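Local structure of uncharacterized protein (Bacteroides ovatus CL02T12C04, 6PTM) at residues 232-237 with 254-259; 265-270 with 372-377; 286-291 with 380-385. The protein probably acts as a family 42 glycoside hydrolase, an exo-carrageenase that splits sugar units off the ends of carrageenan chains. One frame throughout, in Å; residues are numbered along the deposited sequence.

Contact 1 of 3, residues 232-237 with 254-259; sequences SNFPKW and TMYDIN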
loop_
_atom_site.group_PDB
_atom_site.type_symbol
_atom_site.label_atom_id
_atom_site.label_comp_id
_atom_site.label_asym_id
_atom_site.label_seq_id
_atom_site.Cartn_x
_atom_site.Cartn_y
_atom_site.Cartn_z
ATOM N N SER A 232 2.347 -17.292 -13.253
ATOM C CA SER A 232 2.103 -17.067 -14.703
ATOM C C SER A 232 2.634 -18.230 -15.545
ATOM O O SER A 232 2.185 -18.368 -16.665
ATOM C CB SER A 232 2.696 -15.781 -15.164
ATOM O OG SER A 232 4.084 -15.795 -14.977
ATOM N N ASN A 233 3.542 -19.030 -15.001
ATOM C CA ASN A 233 4.304 -20.052 -15.754
ATOM C C ASN A 233 3.958 -21.407 -15.142
ATOM O O ASN A 233 4.540 -21.760 -14.104
ATOM C CB ASN A 233 5.807 -19.724 -15.735
ATOM C CG ASN A 233 6.622 -20.619 -16.656
ATOM O OD1 ASN A 233 6.078 -21.518 -17.312
ATOM N ND2 ASN A 233 7.937 -20.412 -16.694
ATOM N N PHE A 234 3.018 -22.130 -15.739
ATOM C CA PHE A 234 2.573 -23.438 -15.227
ATOM C C PHE A 234 3.248 -24.516 -16.074
ATOM O O PHE A 234 3.363 -24.362 -17.284
ATOM C CB PHE A 234 1.051 -23.433 -15.205
ATOM C CG PHE A 234 0.494 -24.612 -14.480
ATOM C CD1 PHE A 234 0.497 -24.646 -13.093
ATOM C CD2 PHE A 234 -0.024 -25.691 -15.173
ATOM C CE1 PHE A 234 -0.006 -25.743 -12.422
ATOM C CE2 PHE A 234 -0.508 -26.793 -14.485
ATOM C CZ PHE A 234 -0.519 -26.806 -13.121
ATOM N N PRO A 235 3.769 -25.620 -15.494
ATOM C CA PRO A 235 4.640 -26.521 -16.267
ATOM C C PRO A 235 3.942 -27.226 -17.452
ATOM O O PRO A 235 2.815 -27.706 -17.299
ATOM C CB PRO A 235 5.131 -27.535 -15.230
ATOM C CG PRO A 235 4.072 -27.493 -14.144
ATOM C CD PRO A 235 3.596 -26.047 -14.109
ATOM N N LYS A 236 4.616 -27.277 -18.612
ATOM C CA LYS A 236 4.043 -27.814 -19.872
ATOM C C LYS A 236 3.635 -29.284 -19.676
ATOM O O LYS A 236 2.621 -29.682 -20.229
ATOM C CB LYS A 236 5.022 -27.635 -21.042
ATOM C CG LYS A 236 5.111 -26.205 -21.555
ATOM C CD LYS A 236 3.863 -25.754 -22.297
ATOM C CE LYS A 236 3.710 -24.250 -22.374
ATOM N NZ LYS A 236 4.891 -23.637 -23.024
ATOM N N TRP A 237 4.368 -30.080 -18.917
ATOM C CA TRP A 237 3.983 -31.506 -18.766
ATOM C C TRP A 237 2.568 -31.592 -18.177
ATOM O O TRP A 237 1.812 -32.508 -18.573
ATOM C CB TRP A 237 4.998 -32.287 -17.936
ATOM C CG TRP A 237 5.016 -31.867 -16.495
ATOM C CD1 TRP A 237 5.914 -31.017 -15.896
ATOM C CD2 TRP A 237 4.102 -32.282 -15.460
ATOM N NE1 TRP A 237 5.613 -30.882 -14.565
ATOM C CE2 TRP A 237 4.491 -31.617 -14.281
ATOM C CE3 TRP A 237 2.976 -33.112 -15.424
ATOM C CZ2 TRP A 237 3.807 -31.773 -13.084
ATOM C CZ3 TRP A 237 2.282 -33.247 -14.242
ATOM C CH2 TRP A 237 2.706 -32.606 -13.084
ATOM N N THR A 254 -2.097 -15.457 -12.686
ATOM C CA THR A 254 -2.360 -16.900 -12.360
ATOM C C THR A 254 -2.919 -17.600 -13.611
ATOM O O THR A 254 -4.152 -17.610 -13.813
ATOM C CB THR A 254 -3.274 -17.080 -11.134
ATOM O OG1 THR A 254 -2.810 -16.314 -10.024
ATOM C CG2 THR A 254 -3.375 -18.531 -10.711
ATOM N N MET A 255 -2.050 -18.153 -14.451
ATOM C CA MET A 255 -2.432 -18.594 -15.815
ATOM C C MET A 255 -2.747 -20.098 -15.769
ATOM O O MET A 255 -2.207 -20.898 -16.560
ATOM C CB MET A 255 -1.319 -18.265 -16.813
ATOM C CG MET A 255 -1.173 -16.788 -17.073
ATOM S SD MET A 255 -2.762 -16.027 -17.462
ATOM C CE MET A 255 -3.154 -16.934 -18.965
ATOM N N TYR A 256 -3.592 -20.477 -14.828
ATOM C CA TYR A 256 -4.083 -21.855 -14.640
ATOM C C TYR A 256 -5.280 -21.773 -13.685
ATOM O O TYR A 256 -5.522 -20.720 -13.093
ATOM C CB TYR A 256 -2.954 -22.774 -14.169
ATOM C CG TYR A 256 -2.359 -22.489 -12.813
ATOM C CD1 TYR A 256 -1.210 -21.722 -12.658
ATOM C CD2 TYR A 256 -2.957 -22.974 -11.663
ATOM C CE1 TYR A 256 -0.676 -21.461 -11.395
ATOM C CE2 TYR A 256 -2.462 -22.681 -10.399
ATOM C CZ TYR A 256 -1.289 -21.957 -10.255
ATOM O OH TYR A 256 -0.793 -21.719 -8.982
ATOM N N ASP A 257 -5.974 -22.889 -13.527
ATOM C CA ASP A 257 -7.248 -22.970 -12.778
ATOM C C ASP A 257 -6.946 -23.243 -11.306
ATOM O O ASP A 257 -6.538 -24.363 -11.004
ATOM C CB ASP A 257 -8.091 -24.102 -13.361
ATOM C CG ASP A 257 -9.417 -24.266 -12.640
ATOM O OD1 ASP A 257 -9.740 -23.409 -11.795
ATOM O OD2 ASP A 257 -10.127 -25.214 -12.969
ATOM N N ILE A 258 -7.186 -22.271 -10.417
ATOM C CA ILE A 258 -6.966 -22.469 -8.950
ATOM C C ILE A 258 -7.889 -23.564 -8.394
ATOM O O ILE A 258 -7.631 -24.049 -7.284
ATOM C CB ILE A 258 -7.108 -21.154 -8.163
ATOM C CG1 ILE A 258 -8.478 -20.489 -8.354
ATOM C CG2 ILE A 258 -5.972 -20.221 -8.504
ATOM C CD1 ILE A 258 -8.709 -19.280 -7.468
ATOM N N ASN A 259 -8.953 -23.955 -9.107
ATOM C CA ASN A 259 -9.873 -25.004 -8.597
ATOM C C ASN A 259 -9.579 -26.370 -9.251
ATOM O O ASN A 259 -10.378 -27.290 -9.028
ATOM C CB ASN A 259 -11.327 -24.557 -8.758
ATOM C CG ASN A 259 -11.621 -23.353 -7.905
ATOM O OD1 ASN A 259 -11.922 -22.278 -8.416
ATOM N ND2 ASN A 259 -11.543 -23.526 -6.593
#
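Phe-234 and Tyr-256 meet ring against ring, though neither stacked flat nor set edge to face: the centroids lie 4.5 Å apart, the planes are turned 32° to each other, and the two side chains cross at about a right angle. The overlap is partial. Phe-234 CD1 sits over the rim of one tyrosine face, 3.4 Å from Tyr-256 CD1, while Tyr-256 CB lies over a face of the phenylalanine ring, 4.2 Å from its centroid, as a CH-pi contact. CG of Tyr-256 stands between its own backbone N and carbonyl carbon (chi1 65°), a crowded position that turns the ring back against Phe-234. On their opposite faces, Pro-235 CD lies over the rim of the Phe-234 ring and Thr-254 CG2 over that of Tyr-256. Beside the rings, Met-255 lays the start of its side chain along the backbone of Ser-232, with Met-255 CB 3.5 Å from Ser-232 O, before bending away. Met-255 is the centre of an inverse gamma turn, closed by a weak bond from Tyr-256 N to Thr-254 O. The phenol oxygen of Tyr-256 is held by His-231 and Asn-267. The pair thus joins the loop leading from strand 225-230 into helix 236-241 to the loop before helix 261-278; Phe-234 rests on Val-266 of that helix, and Tyr-256 reaches Trp-374 of helix 358-385.

Contact 2 of 3, residues 265-270 with 372-377; sequences QVNSDL and TEWFSF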
loop_
_atom_site.group_PDB
_atom_site.type_symbol
_atom_site.label_atom_id
_atom_site.label_comp_id
_atom_site.label_asym_id
_atom_site.label_seq_id
_atom_site.Cartn_x
_atom_site.Cartn_y
_atom_site.Cartn_z
ATOM N N GLN A 265 -2.006 -30.233 -6.845
ATOM C CA GLN A 265 -0.872 -31.201 -6.778
ATOM C C GLN A 265 0.441 -30.434 -7.045
ATOM O O GLN A 265 1.434 -30.595 -6.291
ATOM C CB GLN A 265 -1.059 -32.350 -7.778
ATOM C CG GLN A 265 0.178 -33.262 -7.907
ATOM C CD GLN A 265 0.040 -34.214 -9.072
ATOM O OE1 GLN A 265 -1.017 -34.800 -9.230
ATOM N NE2 GLN A 265 1.059 -34.311 -9.934
ATOM N N VAL A 266 0.458 -29.617 -8.083
ATOM C CA VAL A 266 1.717 -28.984 -8.557
ATOM C C VAL A 266 2.185 -27.981 -7.495
ATOM O O VAL A 266 3.393 -27.989 -7.126
ATOM C CB VAL A 266 1.574 -28.367 -9.968
ATOM C CG1 VAL A 266 2.761 -27.482 -10.301
ATOM C CG2 VAL A 266 1.401 -29.431 -11.053
ATOM N N ASN A 267 1.271 -27.153 -6.992
ATOM C CA ASN A 267 1.627 -26.168 -5.947
ATOM C C ASN A 267 2.112 -26.905 -4.692
ATOM O O ASN A 267 3.125 -26.470 -4.144
ATOM C CB ASN A 267 0.471 -25.201 -5.683
ATOM C CG ASN A 267 0.414 -24.146 -6.756
ATOM O OD1 ASN A 267 1.033 -23.086 -6.643
ATOM N ND2 ASN A 267 -0.292 -24.441 -7.826
ATOM N N SER A 268 1.411 -27.948 -4.246
ATOM C CA SER A 268 1.798 -28.790 -3.078
ATOM C C SER A 268 3.212 -29.350 -3.310
ATOM O O SER A 268 4.035 -29.286 -2.390
ATOM C CB SER A 268 0.789 -29.877 -2.812
ATOM O OG SER A 268 -0.407 -29.296 -2.295
ATOM N N ASP A 269 3.499 -29.792 -4.534
ATOM C CA ASP A 269 4.805 -30.415 -4.878
ATOM C C ASP A 269 5.892 -29.340 -4.850
ATOM O O ASP A 269 6.989 -29.620 -4.306
ATOM C CB ASP A 269 4.751 -31.170 -6.212
ATOM C CG ASP A 269 4.102 -32.540 -6.132
ATOM O OD1 ASP A 269 3.919 -33.037 -5.035
ATOM O OD2 ASP A 269 3.832 -33.098 -7.181
ATOM N N LEU A 270 5.618 -28.166 -5.426
ATOM C CA LEU A 270 6.578 -27.041 -5.382
ATOM C C LEU A 270 6.943 -26.751 -3.923
ATOM O O LEU A 270 8.164 -26.736 -3.609
ATOM C CB LEU A 270 6.031 -25.789 -6.089
ATOM C CG LEU A 270 7.013 -24.625 -6.132
ATOM C CD1 LEU A 270 8.271 -24.997 -6.918
ATOM C CD2 LEU A 270 6.379 -23.388 -6.750
ATOM N N THR A 372 -10.076 -16.357 -1.668
ATOM C CA THR A 372 -9.618 -16.411 -0.262
ATOM C C THR A 372 -9.181 -17.852 0.082
ATOM O O THR A 372 -8.077 -18.039 0.682
ATOM C CB THR A 372 -10.708 -15.875 0.672
ATOM O OG1 THR A 372 -11.038 -14.519 0.350
ATOM C CG2 THR A 372 -10.305 -16.028 2.114
ATOM N N GLU A 373 -10.008 -18.842 -0.244
ATOM C CA GLU A 373 -9.706 -20.280 0.056
ATOM C C GLU A 373 -8.394 -20.702 -0.643
ATOM O O GLU A 373 -7.553 -21.411 -0.029
ATOM C CB GLU A 373 -10.904 -21.152 -0.315
ATOM C CG GLU A 373 -10.715 -22.626 0.041
ATOM C CD GLU A 373 -9.842 -23.435 -0.902
ATOM O OE1 GLU A 373 -9.884 -23.186 -2.131
ATOM O OE2 GLU A 373 -9.122 -24.329 -0.401
ATOM N N TRP A 374 -8.179 -20.245 -1.872
ATOM C CA TRP A 374 -6.969 -20.587 -2.642
ATOM C C TRP A 374 -5.735 -20.099 -1.879
ATOM O O TRP A 374 -4.776 -20.866 -1.709
ATOM C CB TRP A 374 -7.099 -20.000 -4.051
ATOM C CG TRP A 374 -5.805 -19.847 -4.791
ATOM C CD1 TRP A 374 -5.169 -18.685 -5.135
ATOM C CD2 TRP A 374 -4.994 -20.914 -5.282
ATOM N NE1 TRP A 374 -4.026 -18.960 -5.828
ATOM C CE2 TRP A 374 -3.878 -20.317 -5.910
ATOM C CE3 TRP A 374 -5.111 -22.310 -5.260
ATOM C CZ2 TRP A 374 -2.897 -21.079 -6.534
ATOM C CZ3 TRP A 374 -4.145 -23.057 -5.891
ATOM C CH2 TRP A 374 -3.046 -22.447 -6.496
ATOM N N PHE A 375 -5.761 -18.851 -1.423
ATOM C CA PHE A 375 -4.622 -18.242 -0.702
ATOM C C PHE A 375 -4.476 -18.907 0.665
ATOM O O PHE A 375 -3.300 -19.040 1.101
ATOM C CB PHE A 375 -4.763 -16.721 -0.651
ATOM C CG PHE A 375 -4.415 -16.082 -1.962
ATOM C CD1 PHE A 375 -3.156 -16.247 -2.507
ATOM C CD2 PHE A 375 -5.355 -15.371 -2.683
ATOM C CE1 PHE A 375 -2.839 -15.673 -3.722
ATOM C CE2 PHE A 375 -5.036 -14.808 -3.903
ATOM C CZ PHE A 375 -3.792 -14.986 -4.437
ATOM N N SER A 376 -5.574 -19.327 1.297
ATOM C CA SER A 376 -5.533 -20.148 2.523
ATOM C C SER A 376 -4.830 -21.484 2.245
ATOM O O SER A 376 -3.973 -21.873 3.070
ATOM C CB SER A 376 -6.906 -20.353 3.149
ATOM O OG SER A 376 -7.397 -19.108 3.639
ATOM N N PHE A 377 -5.178 -22.170 1.158
ATOM C CA PHE A 377 -4.512 -23.431 0.724
ATOM C C PHE A 377 -3.004 -23.178 0.577
ATOM O O PHE A 377 -2.225 -23.904 1.195
ATOM C CB PHE A 377 -5.125 -23.988 -0.568
ATOM C CG PHE A 377 -4.274 -25.005 -1.288
ATOM C CD1 PHE A 377 -4.173 -26.312 -0.821
ATOM C CD2 PHE A 377 -3.559 -24.645 -2.424
ATOM C CE1 PHE A 377 -3.345 -27.228 -1.456
ATOM C CE2 PHE A 377 -2.729 -25.563 -3.058
ATOM C CZ PHE A 377 -2.617 -26.849 -2.566
#
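Trp-374 brings the CH2 corner of its indole up to the amide of Asn-267, with Asn-267 ND2 3.7 Å away and lying in the indole plane at the ring edge. Amide and ring planes stand 87° apart, so the tryptophan edge looks onto the flat side of the amide: CH2 of Trp-374 is almost as near to CG of Asn-267, at 3.9 Å. One turn further along, Phe-377 also comes in edge first. Its CZ lies 3.3 Å from Ser-268 OG, close to the ring plane, and its CE2 lies 4.2 Å from Asn-267 CB. Both aromatic side chains start with CG anti to the backbone N (chi1 160° in Trp-374), which sends the rings out from helix 358-385 toward helix 261-278. No hydrogen bond links the two segments directly; the polar groups find partners nearby. Asn-267 ND2 is bonded to Ala-263 O and its OD1 to Asn-198, which fixes the turn of the amide that Trp-374 meets, while Ser-268 OG is shared between Arg-264 O and Glu-381. Arg-264 touches both Trp-374 and Phe-377 and forms a salt bridge with Glu-373, a second tie between the same two helices. The segment axes run 12.3 Å apart with their directions 32° from parallel, a spacing bridged by the large rings. Such side-by-side, similarly directed helices on the outside of a parallel sheet are typical of the (beta/alpha)8 barrel of family 42 glycoside hydrolases.

Contact 3 of 3, residues 286-291 with 380-385; sequences LGYMLC and NEIRKY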
loop_
_atom_site.group_PDB
_atom_site.type_symbol
_atom_site.label_atom_id
_atom_site.label_comp_id
_atom_site.label_asym_id
_atom_site.label_seq_id
_atom_site.Cartn_x
_atom_site.Cartn_y
_atom_site.Cartn_z
ATOM N N LEU A 286 10.692 -11.378 5.837
ATOM C CA LEU A 286 9.581 -10.522 5.345
ATOM C C LEU A 286 8.606 -11.378 4.522
ATOM O O LEU A 286 7.820 -10.825 3.750
ATOM C CB LEU A 286 10.141 -9.322 4.574
ATOM C CG LEU A 286 10.371 -8.085 5.441
ATOM C CD1 LEU A 286 11.169 -7.063 4.682
ATOM C CD2 LEU A 286 9.061 -7.463 5.936
ATOM N N GLY A 287 8.663 -12.695 4.707
ATOM C CA GLY A 287 7.533 -13.575 4.439
ATOM C C GLY A 287 7.550 -14.166 3.046
ATOM O O GLY A 287 8.586 -14.047 2.302
ATOM N N TYR A 288 6.457 -14.872 2.766
ATOM C CA TYR A 288 6.172 -15.582 1.505
ATOM C C TYR A 288 5.057 -14.833 0.774
ATOM O O TYR A 288 3.905 -14.714 1.269
ATOM C CB TYR A 288 5.776 -17.032 1.791
ATOM C CG TYR A 288 6.832 -17.876 2.449
ATOM C CD1 TYR A 288 7.083 -17.763 3.815
ATOM C CD2 TYR A 288 7.512 -18.854 1.739
ATOM C CE1 TYR A 288 8.030 -18.556 4.440
ATOM C CE2 TYR A 288 8.462 -19.662 2.353
ATOM C CZ TYR A 288 8.719 -19.510 3.708
ATOM O OH TYR A 288 9.614 -20.298 4.360
ATOM N N MET A 289 5.404 -14.321 -0.399
ATOM C CA MET A 289 4.500 -13.489 -1.229
ATOM C C MET A 289 3.738 -14.421 -2.169
ATOM O O MET A 289 4.384 -15.017 -3.056
ATOM C CB MET A 289 5.358 -12.483 -1.994
ATOM C CG MET A 289 4.627 -11.227 -2.393
ATOM S SD MET A 289 3.547 -11.496 -3.770
ATOM C CE MET A 289 4.630 -12.114 -5.060
ATOM N N LEU A 290 2.440 -14.618 -1.946
ATOM C CA LEU A 290 1.735 -15.795 -2.505
ATOM C C LEU A 290 1.317 -15.543 -3.958
ATOM O O LEU A 290 1.145 -16.536 -4.661
ATOM C CB LEU A 290 0.518 -16.182 -1.658
ATOM C CG LEU A 290 0.820 -16.572 -0.216
ATOM C CD1 LEU A 290 -0.460 -16.904 0.534
ATOM C CD2 LEU A 290 1.813 -17.720 -0.140
ATOM N N CYS A 291 1.182 -14.287 -4.396
ATOM C CA CYS A 291 0.907 -13.972 -5.810
ATOM C C CYS A 291 1.128 -12.475 -6.066
ATOM O O CYS A 291 0.711 -11.641 -5.222
ATOM C CB CYS A 291 -0.530 -14.337 -6.186
ATOM S SG CYS A 291 -0.837 -14.340 -7.976
ATOM N N ASN A 380 -1.435 -22.677 3.990
ATOM C CA ASN A 380 -1.443 -23.913 4.828
ATOM C C ASN A 380 -0.394 -24.894 4.298
ATOM O O ASN A 380 0.268 -25.508 5.131
ATOM C CB ASN A 380 -2.818 -24.554 4.998
ATOM C CG ASN A 380 -3.801 -23.594 5.633
ATOM O OD1 ASN A 380 -3.418 -22.715 6.424
ATOM N ND2 ASN A 380 -5.063 -23.706 5.236
ATOM N N GLU A 381 -0.133 -24.950 2.990
ATOM C CA GLU A 381 0.951 -25.818 2.451
ATOM C C GLU A 381 2.319 -25.326 2.933
ATOM O O GLU A 381 3.085 -26.182 3.443
ATOM C CB GLU A 381 0.897 -25.965 0.932
ATOM C CG GLU A 381 -0.364 -26.666 0.464
ATOM C CD GLU A 381 -0.497 -28.104 0.945
ATOM O OE1 GLU A 381 0.245 -28.946 0.453
ATOM O OE2 GLU A 381 -1.252 -28.345 1.906
ATOM N N ILE A 382 2.600 -24.019 2.842
ATOM C CA ILE A 382 3.891 -23.434 3.291
ATOM C C ILE A 382 4.067 -23.746 4.775
ATOM O O ILE A 382 5.141 -24.245 5.120
ATOM C CB ILE A 382 3.982 -21.932 2.982
ATOM C CG1 ILE A 382 4.044 -21.687 1.472
ATOM C CG2 ILE A 382 5.150 -21.290 3.700
ATOM C CD1 ILE A 382 3.787 -20.267 1.076
ATOM N N ARG A 383 3.029 -23.560 5.602
ATOM C CA ARG A 383 3.123 -23.721 7.073
ATOM C C ARG A 383 3.475 -25.163 7.479
ATOM O O ARG A 383 4.104 -25.283 8.539
ATOM C CB ARG A 383 1.847 -23.235 7.760
ATOM C CG ARG A 383 1.703 -21.723 7.697
ATOM C CD ARG A 383 2.471 -20.993 8.784
ATOM N NE ARG A 383 1.916 -21.371 10.067
ATOM C CZ ARG A 383 0.749 -20.959 10.531
ATOM N NH1 ARG A 383 0.030 -20.101 9.824
ATOM N NH2 ARG A 383 0.316 -21.418 11.701
ATOM N N LYS A 384 3.121 -26.177 6.677
ATOM C CA LYS A 384 3.489 -27.605 6.885
ATOM C C LYS A 384 5.008 -27.762 6.921
ATOM O O LYS A 384 5.439 -28.580 7.692
ATOM C CB LYS A 384 2.987 -28.522 5.773
ATOM C CG LYS A 384 1.481 -28.733 5.812
ATOM C CD LYS A 384 0.961 -29.779 4.852
ATOM C CE LYS A 384 -0.557 -29.770 4.797
ATOM N NZ LYS A 384 -1.014 -30.546 3.633
ATOM N N TYR A 385 5.764 -27.000 6.125
ATOM C CA TYR A 385 7.241 -27.106 6.020
ATOM C C TYR A 385 7.932 -25.962 6.774
ATOM O O TYR A 385 9.060 -26.162 7.243
ATOM C CB TYR A 385 7.602 -27.290 4.548
ATOM C CG TYR A 385 6.870 -28.461 3.953
ATOM C CD1 TYR A 385 5.698 -28.298 3.229
ATOM C CD2 TYR A 385 7.278 -29.747 4.246
ATOM C CE1 TYR A 385 4.995 -29.382 2.730
ATOM C CE2 TYR A 385 6.583 -30.843 3.766
ATOM C CZ TYR A 385 5.431 -30.657 3.024
ATOM O OH TYR A 385 4.796 -31.756 2.557
#
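This is a buried, apolar helix-on-strand contact within the (beta/alpha)8 barrel, where helix 358-385 packs by Ile-382 on strand 288-292, an inner strand of the parallel sheet. Ile-382 plugs in between Tyr-288 and Leu-290, two residues apart and facing the same side of the strand. Its CG2 methyl stands almost exactly above the middle of the tyrosine ring, 3.7 Å from the centroid of Tyr-288 and 3° off the normal, a CH-pi contact with the methyl about equally far from all six ring carbons. With CG2 anti to the backbone N and CG1 anti to the carbonyl carbon (chi1 -67°), the two branches of Ile-382 diverge, one over the ring and the other toward the strand. The tyrosine hydroxyl is bonded to Asp-386, so Tyr-288 meets helix 358-385 with its ring face and the residue after it with its hydroxyl. Replacing it with alanine would probably leave Ile-382 CG2 without the ring beneath it and Asp-386 without its hydroxyl partner. The second branch fits more tightly: CD1 of Ile-382 lies 3.9 Å from Tyr-288 CB, but presses to 3.4 Å from Leu-290 CD2, closer than usual for two methyl groups.

How the contacts relate
Contact 1 follows directly on strand 225-230 and closes the short loop that carries helix 236-241, ending just before helix 261-278. Contact 2 opens on that helix and contact 3 on the next strand, 288-292; both close on helix 358-385 in the same order, so their long loops cross, whereas contact 1 is in series with each. Contact 1 meets contact 2 where Ile-258 packs on Trp-374, and contact 3 where Thr-254 lies against Cys-291. Contacts 2 and 3 are joined by Phe-375 against Cys-291. Together they tie two neighbouring barrel helices, the strand beneath them and the loops beyond strand 225-230.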